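Local coordinates for protein endoglucanase (Clostridium thermocellum, PDB 2E4T) that probably hydrolyses internal beta-1,4 linkages of cellulose and xyloglucan, through the family 44 catalytic module of a larger modular enzyme, at residues R275-P286 against P351-Y362. Residues are numbered along the deposited sequence; the frame is centred on the assembly and turned at random.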
ATOM      1  N   ARG A 275      -6.310 -21.805   2.401  1.00  7.86           N
ATOM      2  CA  ARG A 275      -6.433 -20.491   1.834  1.00  6.93           C
ATOM      3  C   ARG A 275      -5.286 -20.209   0.868  1.00  6.56           C
ATOM      4  O   ARG A 275      -4.101 -20.296   1.247  1.00  7.60           O
ATOM      5  CB  ARG A 275      -6.433 -19.467   2.969  1.00  7.49           C
ATOM      6  CG  ARG A 275      -6.383 -18.020   2.478  1.00  6.90           C
ATOM      7  CD  ARG A 275      -6.589 -17.025   3.667  1.00  7.05           C
ATOM      8  NE  ARG A 275      -7.971 -16.999   4.142  1.00  7.45           N
ATOM      9  CZ  ARG A 275      -8.921 -16.214   3.622  1.00  7.37           C
ATOM     10  NH1 ARG A 275      -8.675 -15.452   2.528  1.00  6.95           N
ATOM     11  NH2 ARG A 275     -10.121 -16.182   4.214  1.00  8.49           N
ATOM     12  N   LEU A 276      -5.618 -19.784  -0.358  1.00  6.47           N
ATOM     13  CA  LEU A 276      -4.599 -19.498  -1.361  1.00  6.24           C
ATOM     14  C   LEU A 276      -4.478 -18.004  -1.651  1.00  6.31           C
ATOM     15  O   LEU A 276      -3.504 -17.582  -2.310  1.00  7.54           O
ATOM     16  CB  LEU A 276      -4.886 -20.244  -2.687  1.00  6.80           C
ATOM     17  CG  LEU A 276      -4.831 -21.760  -2.525  1.00  6.96           C
ATOM     18  CD1 LEU A 276      -5.197 -22.404  -3.862  1.00  8.47           C
ATOM     19  CD2 LEU A 276      -3.465 -22.261  -2.085  1.00  8.35           C
ATOM     20  N   LEU A 277      -5.445 -17.183  -1.232  1.00  5.95           N
ATOM     21  CA  LEU A 277      -5.340 -15.728  -1.345  1.00  5.69           C
ATOM     22  C   LEU A 277      -5.478 -15.186   0.078  1.00  5.46           C
ATOM     23  O   LEU A 277      -6.533 -15.377   0.692  1.00  6.42           O
ATOM     24  CB  LEU A 277      -6.458 -15.146  -2.190  1.00  6.01           C
ATOM     25  CG  LEU A 277      -6.468 -13.622  -2.320  1.00  6.09           C
ATOM     26  CD1 LEU A 277      -5.239 -13.101  -3.083  1.00  6.67           C
ATOM     27  CD2 LEU A 277      -7.751 -13.124  -2.882  1.00  6.66           C
ATOM     28  N   ASP A 278      -4.433 -14.514   0.569  1.00  5.45           N
ATOM     29  CA  ASP A 278      -4.515 -13.920   1.898  1.00  5.57           C
ATOM     30  C   ASP A 278      -4.952 -12.462   1.858  1.00  5.16           C
ATOM     31  O   ASP A 278      -5.663 -12.004   2.781  1.00  5.70           O
ATOM     32  CB  ASP A 278      -3.185 -14.051   2.621  1.00  6.11           C
ATOM     33  CG  ASP A 278      -2.858 -15.502   2.860  1.00  6.25           C
ATOM     34  OD1 ASP A 278      -3.414 -16.068   3.843  1.00  9.12           O
ATOM     35  OD2 ASP A 278      -2.085 -16.077   2.056  1.00  6.45           O
ATOM     36  N   VAL A 279      -4.512 -11.731   0.835  1.00  5.35           N
ATOM     37  CA  VAL A 279      -4.681 -10.294   0.803  1.00  5.14           C
ATOM     38  C   VAL A 279      -5.053  -9.858  -0.619  1.00  5.04           C
ATOM     39  O   VAL A 279      -4.300 -10.098  -1.559  1.00  5.97           O
ATOM     40  CB  VAL A 279      -3.408  -9.547   1.246  1.00  5.24           C
ATOM     41  CG1 VAL A 279      -3.721  -8.079   1.426  1.00  5.86           C
ATOM     42  CG2 VAL A 279      -2.816 -10.139   2.522  1.00  5.58           C
ATOM     43  N   LEU A 280      -6.232  -9.243  -0.750  1.00  4.81           N
ATOM     44  CA  LEU A 280      -6.634  -8.565  -1.984  1.00  5.03           C
ATOM     45  C   LEU A 280      -5.818  -7.275  -2.070  1.00  5.05           C
ATOM     46  O   LEU A 280      -5.855  -6.467  -1.152  1.00  5.98           O
ATOM     47  CB  LEU A 280      -8.134  -8.269  -1.932  1.00  4.88           C
ATOM     48  CG  LEU A 280      -8.677  -7.567  -3.170  1.00  5.77           C
ATOM     49  CD1 LEU A 280      -8.676  -8.512  -4.374  1.00  7.67           C
ATOM     50  CD2 LEU A 280     -10.101  -7.064  -2.916  1.00  6.47           C
ATOM     51  N   ASP A 281      -5.079  -7.131  -3.176  1.00  5.32           N
ATOM     52  CA  ASP A 281      -4.022  -6.104  -3.309  1.00  5.57           C
ATOM     53  C   ASP A 281      -4.315  -5.267  -4.535  1.00  4.81           C
ATOM     54  O   ASP A 281      -4.420  -5.815  -5.666  1.00  5.66           O
ATOM     55  CB  ASP A 281      -2.695  -6.930  -3.538  1.00  6.61           C
ATOM     56  CG  ASP A 281      -1.489  -6.113  -3.851  1.00  6.48           C
ATOM     57  OD1 ASP A 281      -1.643  -4.946  -4.289  1.00  7.44           O
ATOM     58  OD2 ASP A 281      -0.374  -6.655  -3.615  1.00  7.97           O
ATOM     59  N   VAL A 282      -4.502  -3.960  -4.335  1.00  4.86           N
ATOM     60  CA  VAL A 282      -4.767  -3.070  -5.441  1.00  4.80           C
ATOM     61  C   VAL A 282      -3.877  -1.807  -5.304  1.00  4.55           C
ATOM     62  O   VAL A 282      -3.374  -1.473  -4.224  1.00  4.98           O
ATOM     63  CB  VAL A 282      -6.251  -2.643  -5.541  1.00  5.98           C
ATOM     64  CG1 VAL A 282      -7.148  -3.853  -5.800  1.00  7.08           C
ATOM     65  CG2 VAL A 282      -6.690  -1.884  -4.258  1.00  7.68           C
ATOM     66  N   HIS A 283      -3.733  -1.128  -6.451  1.00  4.84           N
ATOM     67  CA  HIS A 283      -3.065   0.167  -6.521  1.00  5.14           C
ATOM     68  C   HIS A 283      -4.146   1.220  -6.732  1.00  4.98           C
ATOM     69  O   HIS A 283      -5.073   1.025  -7.532  1.00  5.45           O
ATOM     70  CB  HIS A 283      -2.089   0.215  -7.683  1.00  5.09           C
ATOM     71  CG  HIS A 283      -1.020  -0.816  -7.571  1.00  5.17           C
ATOM     72  ND1 HIS A 283      -0.719  -1.625  -6.510  1.00  6.56           N
ATOM     73  CD2 HIS A 283      -0.117  -1.147  -8.553  1.00  4.34           C
ATOM     74  CE1 HIS A 283       0.347  -2.394  -6.853  1.00  4.90           C
ATOM     75  NE2 HIS A 283       0.708  -2.122  -8.100  1.00  7.29           N
ATOM     76  N   TRP A 284      -4.020   2.357  -6.012  1.00  5.39           N
ATOM     77  CA  TRP A 284      -5.020   3.410  -6.067  1.00  5.33           C
ATOM     78  C   TRP A 284      -4.292   4.757  -6.150  1.00  5.23           C
ATOM     79  O   TRP A 284      -3.879   5.325  -5.142  1.00  6.39           O
ATOM     80  CB  TRP A 284      -5.966   3.381  -4.835  1.00  6.11           C
ATOM     81  CG  TRP A 284      -6.996   4.430  -4.809  1.00  6.51           C
ATOM     82  CD1 TRP A 284      -6.970   5.603  -4.078  1.00  7.15           C
ATOM     83  CD2 TRP A 284      -8.274   4.438  -5.515  1.00  6.74           C
ATOM     84  NE1 TRP A 284      -8.166   6.311  -4.278  1.00  7.77           N
ATOM     85  CE2 TRP A 284      -8.975   5.614  -5.130  1.00  7.28           C
ATOM     86  CE3 TRP A 284      -8.904   3.552  -6.379  1.00  7.39           C
ATOM     87  CZ2 TRP A 284     -10.267   5.912  -5.617  1.00  8.17           C
ATOM     88  CZ3 TRP A 284     -10.200   3.868  -6.852  1.00  8.72           C
ATOM     89  CH2 TRP A 284     -10.838   5.049  -6.449  1.00  8.75           C
ATOM     90  N   TYR A 285      -4.139   5.240  -7.389  1.00  5.40           N
ATOM     91  CA  TYR A 285      -3.671   6.599  -7.623  1.00  5.78           C
ATOM     92  C   TYR A 285      -4.909   7.407  -7.880  1.00  5.40           C
ATOM     93  O   TYR A 285      -5.624   7.169  -8.859  1.00  6.43           O
ATOM     94  CB  TYR A 285      -2.704   6.663  -8.802  1.00  5.86           C
ATOM     95  CG  TYR A 285      -1.391   5.971  -8.487  1.00  5.74           C
ATOM     96  CD1 TYR A 285      -0.395   6.632  -7.795  1.00  5.76           C
ATOM     97  CD2 TYR A 285      -1.147   4.669  -8.905  1.00  6.21           C
ATOM     98  CE1 TYR A 285       0.816   6.005  -7.524  1.00  6.26           C
ATOM     99  CE2 TYR A 285       0.043   4.030  -8.661  1.00  5.95           C
ATOM    100  CZ  TYR A 285       1.063   4.714  -7.978  1.00  5.40           C
ATOM    101  OH  TYR A 285       2.300   4.190  -7.783  1.00  6.18           O
ATOM    102  N   PRO A 286      -5.265   8.361  -6.982  1.00  5.66           N
ATOM    103  CA  PRO A 286      -6.522   9.086  -7.142  1.00  5.93           C
ATOM    104  C   PRO A 286      -6.633   9.708  -8.521  1.00  5.93           C
ATOM    105  O   PRO A 286      -5.669  10.339  -8.998  1.00  6.80           O
ATOM    106  CB  PRO A 286      -6.450  10.159  -6.039  1.00  7.45           C
ATOM    107  CG  PRO A 286      -5.597   9.539  -5.055  0.70  7.60           C
ATOM    108  CD  PRO A 286      -4.548   8.745  -5.753  0.70  6.28           C
ATOM    109  N   PRO A 351     -14.817 -14.248   2.433  1.00  7.86           N
ATOM    110  CA  PRO A 351     -14.711 -13.683   3.778  1.00  8.47           C
ATOM    111  C   PRO A 351     -13.375 -14.011   4.413  1.00  7.66           C
ATOM    112  O   PRO A 351     -12.828 -15.107   4.243  1.00  8.38           O
ATOM    113  CB  PRO A 351     -15.878 -14.337   4.562  1.00 11.12           C
ATOM    114  CG  PRO A 351     -16.814 -14.786   3.560  1.00 11.63           C
ATOM    115  CD  PRO A 351     -16.055 -15.020   2.249  1.00  9.38           C
ATOM    116  N   GLY A 352     -12.841 -13.046   5.181  1.00  8.26           N
ATOM    117  CA  GLY A 352     -11.596 -13.292   5.869  1.00  8.73           C
ATOM    118  C   GLY A 352     -10.353 -12.850   5.075  1.00  7.45           C
ATOM    119  O   GLY A 352      -9.251 -12.815   5.615  1.00  8.54           O
ATOM    120  N   THR A 353     -10.533 -12.548   3.789  1.00  6.38           N
ATOM    121  CA  THR A 353      -9.448 -11.993   2.987  1.00  5.87           C
ATOM    122  C   THR A 353      -9.152 -10.569   3.472  1.00  5.99           C
ATOM    123  O   THR A 353     -10.078  -9.810   3.777  1.00  7.11           O
ATOM    124  CB  THR A 353      -9.851 -12.019   1.505  1.00  6.04           C
ATOM    125  OG1 THR A 353     -10.209 -13.364   1.155  1.00  6.52           O
ATOM    126  CG2 THR A 353      -8.744 -11.550   0.584  1.00  6.66           C
ATOM    127  N   LYS A 354      -7.859 -10.243   3.545  1.00  5.28           N
ATOM    128  CA  LYS A 354      -7.441  -8.929   3.970  1.00  5.20           C
ATOM    129  C   LYS A 354      -7.371  -7.980   2.742  1.00  5.13           C
ATOM    130  O   LYS A 354      -7.514  -8.448   1.594  1.00  5.38           O
ATOM    131  CB  LYS A 354      -6.048  -9.028   4.647  1.00  6.21           C
ATOM    132  CG  LYS A 354      -6.061  -9.902   5.885  1.00  7.52           C
ATOM    133  CD  LYS A 354      -4.681 -10.345   6.372  1.00  8.77           C
ATOM    134  CE  LYS A 354      -4.710 -11.210   7.579  1.00  9.17           C
ATOM    135  NZ  LYS A 354      -3.459 -11.346   8.293  0.60 10.04           N
ATOM    136  N   LEU A 355      -7.172  -6.689   2.992  1.00  5.40           N
ATOM    137  CA  LEU A 355      -7.131  -5.693   1.914  1.00  5.30           C
ATOM    138  C   LEU A 355      -5.839  -4.876   2.031  1.00  4.82           C
ATOM    139  O   LEU A 355      -5.523  -4.379   3.132  1.00  5.44           O
ATOM    140  CB  LEU A 355      -8.363  -4.778   2.007  1.00  5.72           C
ATOM    141  CG  LEU A 355      -8.428  -3.653   0.975  1.00  6.11           C
ATOM    142  CD1 LEU A 355      -8.500  -4.192  -0.449  1.00  7.40           C
ATOM    143  CD2 LEU A 355      -9.653  -2.784   1.228  1.00  7.23           C
ATOM    144  N   ALA A 356      -5.120  -4.722   0.910  1.00  4.82           N
ATOM    145  CA  ALA A 356      -3.915  -3.900   0.917  1.00  4.71           C
ATOM    146  C   ALA A 356      -3.949  -2.937  -0.266  1.00  4.75           C
ATOM    147  O   ALA A 356      -4.392  -3.286  -1.365  1.00  5.41           O
ATOM    148  CB  ALA A 356      -2.654  -4.766   0.836  1.00  5.68           C
ATOM    149  N   ILE A 357      -3.413  -1.733  -0.016  1.00  4.59           N
ATOM    150  CA  ILE A 357      -3.252  -0.692  -1.044  1.00  4.43           C
ATOM    151  C   ILE A 357      -1.742  -0.556  -1.230  1.00  4.42           C
ATOM    152  O   ILE A 357      -1.068   0.143  -0.476  1.00  4.97           O
ATOM    153  CB  ILE A 357      -3.909   0.641  -0.650  1.00  5.14           C
ATOM    154  CG1 ILE A 357      -5.333   0.440  -0.094  1.00  6.12           C
ATOM    155  CG2 ILE A 357      -3.841   1.568  -1.830  1.00  5.99           C
ATOM    156  CD1 ILE A 357      -6.333  -0.203  -1.029  1.00  6.88           C
ATOM    157  N   THR A 358      -1.200  -1.306  -2.225  1.00  4.58           N
ATOM    158  CA  THR A 358       0.243  -1.481  -2.298  1.00  4.98           C
ATOM    159  C   THR A 358       0.970  -0.410  -3.148  1.00  4.70           C
ATOM    160  O   THR A 358       2.211  -0.374  -3.129  1.00  4.76           O
ATOM    161  CB  THR A 358       0.611  -2.886  -2.769  1.00  5.02           C
ATOM    162  OG1 THR A 358       0.076  -3.097  -4.062  1.00  6.62           O
ATOM    163  CG2 THR A 358       0.229  -3.924  -1.730  1.00  5.98           C
ATOM    164  N   GLU A 359       0.216   0.458  -3.820  1.00  4.77           N
ATOM    165  CA  GLU A 359       0.764   1.689  -4.358  1.00  4.55           C
ATOM    166  C   GLU A 359      -0.348   2.727  -4.251  1.00  4.64           C
ATOM    167  O   GLU A 359      -1.525   2.423  -4.544  1.00  4.95           O
ATOM    168  CB  GLU A 359       1.189   1.632  -5.828  1.00  4.97           C
ATOM    169  CG  GLU A 359       2.311   0.659  -6.088  1.00  5.15           C
ATOM    170  CD  GLU A 359       2.796   0.598  -7.523  1.00  5.18           C
ATOM    171  OE1 GLU A 359       2.559   1.566  -8.302  1.00  6.12           O
ATOM    172  OE2 GLU A 359       3.477  -0.417  -7.863  1.00  5.76           O
ATOM    173  N   TYR A 360       0.012   3.956  -3.900  1.00  4.88           N
ATOM    174  CA  TYR A 360      -0.879   5.089  -3.924  1.00  4.85           C
ATOM    175  C   TYR A 360       0.018   6.334  -3.784  1.00  5.01           C
ATOM    176  O   TYR A 360       1.175   6.256  -3.315  1.00  5.43           O
ATOM    177  CB  TYR A 360      -1.924   5.059  -2.781  1.00  5.35           C
ATOM    178  CG  TYR A 360      -1.312   5.165  -1.389  1.00  5.04           C
ATOM    179  CD1 TYR A 360      -1.179   6.408  -0.789  1.00  5.50           C
ATOM    180  CD2 TYR A 360      -0.841   4.054  -0.717  1.00  5.06           C
ATOM    181  CE1 TYR A 360      -0.587   6.575   0.439  1.00  5.70           C
ATOM    182  CE2 TYR A 360      -0.242   4.183   0.549  1.00  4.95           C
ATOM    183  CZ  TYR A 360      -0.108   5.444   1.103  1.00  5.18           C
ATOM    184  OH  TYR A 360       0.499   5.650   2.316  1.00  5.92           O
ATOM    185  N   ASP A 361      -0.545   7.493  -4.157  1.00  5.14           N
ATOM    186  CA  ASP A 361       0.127   8.802  -4.018  1.00  4.99           C
ATOM    187  C   ASP A 361      -0.940   9.837  -4.258  1.00  5.16           C
ATOM    188  O   ASP A 361      -1.523   9.881  -5.342  1.00  6.11           O
ATOM    189  CB  ASP A 361       1.246   8.910  -5.040  1.00  6.44           C
ATOM    190  CG  ASP A 361       1.921  10.286  -5.078  1.00  7.26           C
ATOM    191  OD1 ASP A 361       1.752  11.078  -4.136  1.00  7.22           O
ATOM    192  OD2 ASP A 361       2.690  10.536  -6.075  1.00 10.03           O
ATOM    193  N   TYR A 362      -1.199  10.685  -3.228  1.00  5.43           N
ATOM    194  CA  TYR A 362      -2.174  11.759  -3.344  1.00  5.16           C
ATOM    195  C   TYR A 362      -1.568  13.058  -3.910  1.00  5.37           C
ATOM    196  O   TYR A 362      -2.299  14.056  -4.055  1.00  6.36           O
ATOM    197  CB  TYR A 362      -2.895  11.976  -2.004  1.00  5.88           C
ATOM    198  CG  TYR A 362      -4.008  10.973  -1.822  1.00  5.47           C
ATOM    199  CD1 TYR A 362      -3.730   9.596  -1.667  1.00  6.08           C
ATOM    200  CD2 TYR A 362      -5.340  11.367  -1.904  1.00  5.83           C
ATOM    201  CE1 TYR A 362      -4.741   8.645  -1.656  1.00  6.19           C
ATOM    202  CE2 TYR A 362      -6.361  10.440  -1.862  1.00  6.25           C
ATOM    203  CZ  TYR A 362      -6.065   9.076  -1.782  1.00  6.31           C
ATOM    204  OH  TYR A 362      -7.029   8.093  -1.775  1.00  7.01           O
TER
HETATM  205  O   HOH W   1      -6.591 -13.556   4.954  1.00  9.07           O
HETATM  206  O   HOH W   2      -9.268   8.918  -2.971  1.00  7.74           O
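Parallel backbone hydrogen bonds join Leu280 and Val282 to Lys354, Ala356 and Thr358, pairing two neighbouring strands of the TIM barrel, 279-284 and 354-358, whose axes lie 22° apart. The middle is tight. On the face of Val279 and Ala356, CG1 of Val279 reaches CB of Ala356 at 3.5 Å; on the other face, Leu280 lies alongside Leu355 and Val282 alongside Ile357, the CG2 of Val282 meeting Ile357 CD1 at 3.7 Å.

At the C-terminal end the packing turns polar. The Glu359 side chain lies across one face of the His283 ring, with CG over the ring centre at 3.6 Å (CH-pi) and its carboxylate plane only 19° from the ring. Tyr285 OH donates to Glu359 OE1 (2.7 Å) on its anti side, somewhat out of the carboxylate plane, while OE2 forms a salt bridge with Arg42. Beyond, Pro286 CG sits over the centre of the Tyr362 ring, 3.4 Å from its centroid, and a water links Trp284 NE1 to Tyr362 OH.

The N-terminal end is looser and more exposed. Arg275, bent at chi3 (-73°), brings its guanidinium against 351-353: NH2 donates to Pro351 O, and NH1 to both Thr353 OG1 (2.9 Å) and Leu277 O, all in the guanidinium plane. Thr353 OG1 is also hydrogen-bonded to Tyr350 O. Water bridges Asp278 O and Gly352 O here.

The His283 face beneath it, the Tyr285 hydroxyl and Arg42 together fix the rotation of the Glu359 carboxylate at the C-terminal end of the barrel strands, where TIM-barrel glycosidases carry their active sites.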